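Local coordinates for DNA ligase (Archaeoglobus fulgidus, PDB 3GDE), which probably seals nicks in double-stranded DNA during replication, recombination and repair, using ATP and forming a covalent enzyme–AMP intermediate, at residues V249-D254 with A395-V400. Residues are numbered along the deposited sequence; the frame is centred on the assembly and turned at random.
Sequences VEWKFD and AGHEGV. With PO4 (phosphate ion), chain C.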
# COMPACT_ATOMS: atom_id res chain seq x y z
N VAL A 249 8.81 16.76 22.03
CA VAL A 249 8.00 17.49 21.08
C VAL A 249 8.84 17.91 19.89
O VAL A 249 9.93 18.45 20.04
CB VAL A 249 7.31 18.75 21.70
CG1 VAL A 249 6.32 19.37 20.72
CG2 VAL A 249 6.60 18.41 23.00
N GLU A 250 8.31 17.64 18.69
CA GLU A 250 8.96 18.01 17.45
C GLU A 250 7.93 18.70 16.56
O GLU A 250 6.74 18.62 16.81
CB GLU A 250 9.50 16.77 16.73
CG GLU A 250 10.61 16.04 17.48
CD GLU A 250 10.65 14.54 17.21
OE1 GLU A 250 9.97 14.05 16.28
OE2 GLU A 250 11.37 13.83 17.96
N TRP A 251 8.41 19.38 15.52
CA TRP A 251 7.54 19.91 14.49
C TRP A 251 6.90 18.75 13.72
O TRP A 251 7.52 17.71 13.53
CB TRP A 251 8.36 20.77 13.51
CG TRP A 251 8.71 22.14 14.02
CD1 TRP A 251 8.62 22.60 15.30
CD2 TRP A 251 9.22 23.24 13.24
NE1 TRP A 251 9.03 23.91 15.37
CE2 TRP A 251 9.41 24.33 14.12
CE3 TRP A 251 9.54 23.40 11.88
CZ2 TRP A 251 9.89 25.56 13.69
CZ3 TRP A 251 10.04 24.62 11.46
CH2 TRP A 251 10.21 25.69 12.36
N LYS A 252 5.64 18.93 13.32
CA LYS A 252 5.08 18.12 12.25
C LYS A 252 5.20 18.85 10.92
O LYS A 252 4.50 19.84 10.69
CB LYS A 252 3.63 17.74 12.51
CG LYS A 252 3.16 16.73 11.47
CD LYS A 252 1.79 16.21 11.77
CE LYS A 252 1.52 14.94 10.98
NZ LYS A 252 1.57 15.19 9.52
N PHE A 253 6.06 18.32 10.05
CA PHE A 253 6.36 18.92 8.75
C PHE A 253 5.30 18.68 7.66
O PHE A 253 4.67 17.64 7.60
CB PHE A 253 7.73 18.43 8.24
CG PHE A 253 8.86 18.75 9.17
CD1 PHE A 253 9.50 19.99 9.12
CD2 PHE A 253 9.30 17.81 10.11
CE1 PHE A 253 10.55 20.29 9.98
CE2 PHE A 253 10.35 18.10 10.98
CZ PHE A 253 10.98 19.34 10.92
N ASP A 254 5.12 19.68 6.81
CA ASP A 254 4.39 19.50 5.56
C ASP A 254 5.38 18.88 4.57
O ASP A 254 6.13 19.58 3.89
CB ASP A 254 3.85 20.84 5.04
CG ASP A 254 3.05 20.69 3.75
OD1 ASP A 254 3.01 19.58 3.18
OD2 ASP A 254 2.44 21.69 3.30
N ALA A 395 6.12 28.82 10.19
CA ALA A 395 7.17 28.40 9.27
C ALA A 395 6.60 27.70 8.05
O ALA A 395 7.35 27.30 7.14
CB ALA A 395 8.17 27.50 10.00
N GLY A 396 5.28 27.52 8.03
CA GLY A 396 4.61 26.93 6.88
C GLY A 396 4.35 25.44 7.03
O GLY A 396 4.00 24.76 6.05
N HIS A 397 4.52 24.93 8.25
CA HIS A 397 4.27 23.53 8.55
C HIS A 397 2.97 23.34 9.35
O HIS A 397 2.18 24.27 9.46
CB HIS A 397 5.50 22.90 9.22
CG HIS A 397 6.73 22.95 8.37
ND1 HIS A 397 6.91 22.14 7.27
CD2 HIS A 397 7.84 23.73 8.44
CE1 HIS A 397 8.07 22.41 6.71
NE2 HIS A 397 8.65 23.37 7.40
N GLU A 398 2.73 22.15 9.89
CA GLU A 398 1.36 21.74 10.24
C GLU A 398 0.99 21.79 11.71
O GLU A 398 -0.19 21.90 12.05
CB GLU A 398 1.07 20.33 9.70
CG GLU A 398 1.26 20.19 8.20
CD GLU A 398 0.82 18.83 7.67
OE1 GLU A 398 0.71 18.70 6.44
OE2 GLU A 398 0.57 17.91 8.48
N GLY A 399 2.00 21.71 12.57
CA GLY A 399 1.79 21.61 14.01
C GLY A 399 2.94 20.88 14.69
O GLY A 399 4.11 21.06 14.32
N VAL A 400 2.61 20.04 15.66
CA VAL A 400 3.64 19.35 16.43
C VAL A 400 3.39 17.85 16.59
O VAL A 400 2.24 17.40 16.63
CB VAL A 400 3.87 19.97 17.84
CG1 VAL A 400 4.59 21.32 17.75
CG2 VAL A 400 2.56 20.10 18.60
P PO4 C . -1.18 13.21 8.09
O1 PO4 C . -0.34 14.41 7.72
O2 PO4 C . -1.90 13.39 9.40
O3 PO4 C . -2.18 12.97 6.98
O4 PO4 C . -0.27 12.02 8.23
O HOH W 1 1.84 23.42 5.29
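Lys252 NZ is gripped by two anionic groups: it donates to O1 of the bound phosphate at 2.7 Å and forms a salt bridge with Glu398 OE2 at 3.1 Å, approaching on the syn side of the carboxylate but tilted from its plane. CG anti to the backbone N (chi1 -171°) starts an extended chain that bends only at its last torsion, turning the amine toward both. Lys252 is the predicted lysine that carries AMP; the phosphate, probably from the crystallisation liquor, is also bound by Lys420, a predicted ATP-binding residue. The backbone of Lys252 is fixed too, its N donating to Gly399 O (2.8 Å) and its O accepting from Glu398 N (3.0 Å). Gly399 adopts backbone angles that would jam a side chain against the preceding carbonyl. His397 suits its place because it offers an acceptor nitrogen at its edge and a flat face: His397 ND1 accepts a hydrogen bond from Asp254 N (3.1 Å), which lies near the ring plane, while Phe253 sends its edge, CD1, over the centre of the His397 ring, planes 81° apart. Trp251 CZ3 meets His397 CD2 obliquely, and Trp251 CH2 rests on Ala395 CB (3.6 Å). An alanine in place of His397 would probably leave Asp254 N without its acceptor and open a gap beside Phe253 and Trp251. Water joins Asp254 OD2 to Gly396 O, in the Schellman motif ending helix 382-394. That helix packs against Trp251 and Val400, while strand 247-252 pairs antiparallel with 399-403 and, along its other edge, with 371-379 in the nucleotidyltransferase core.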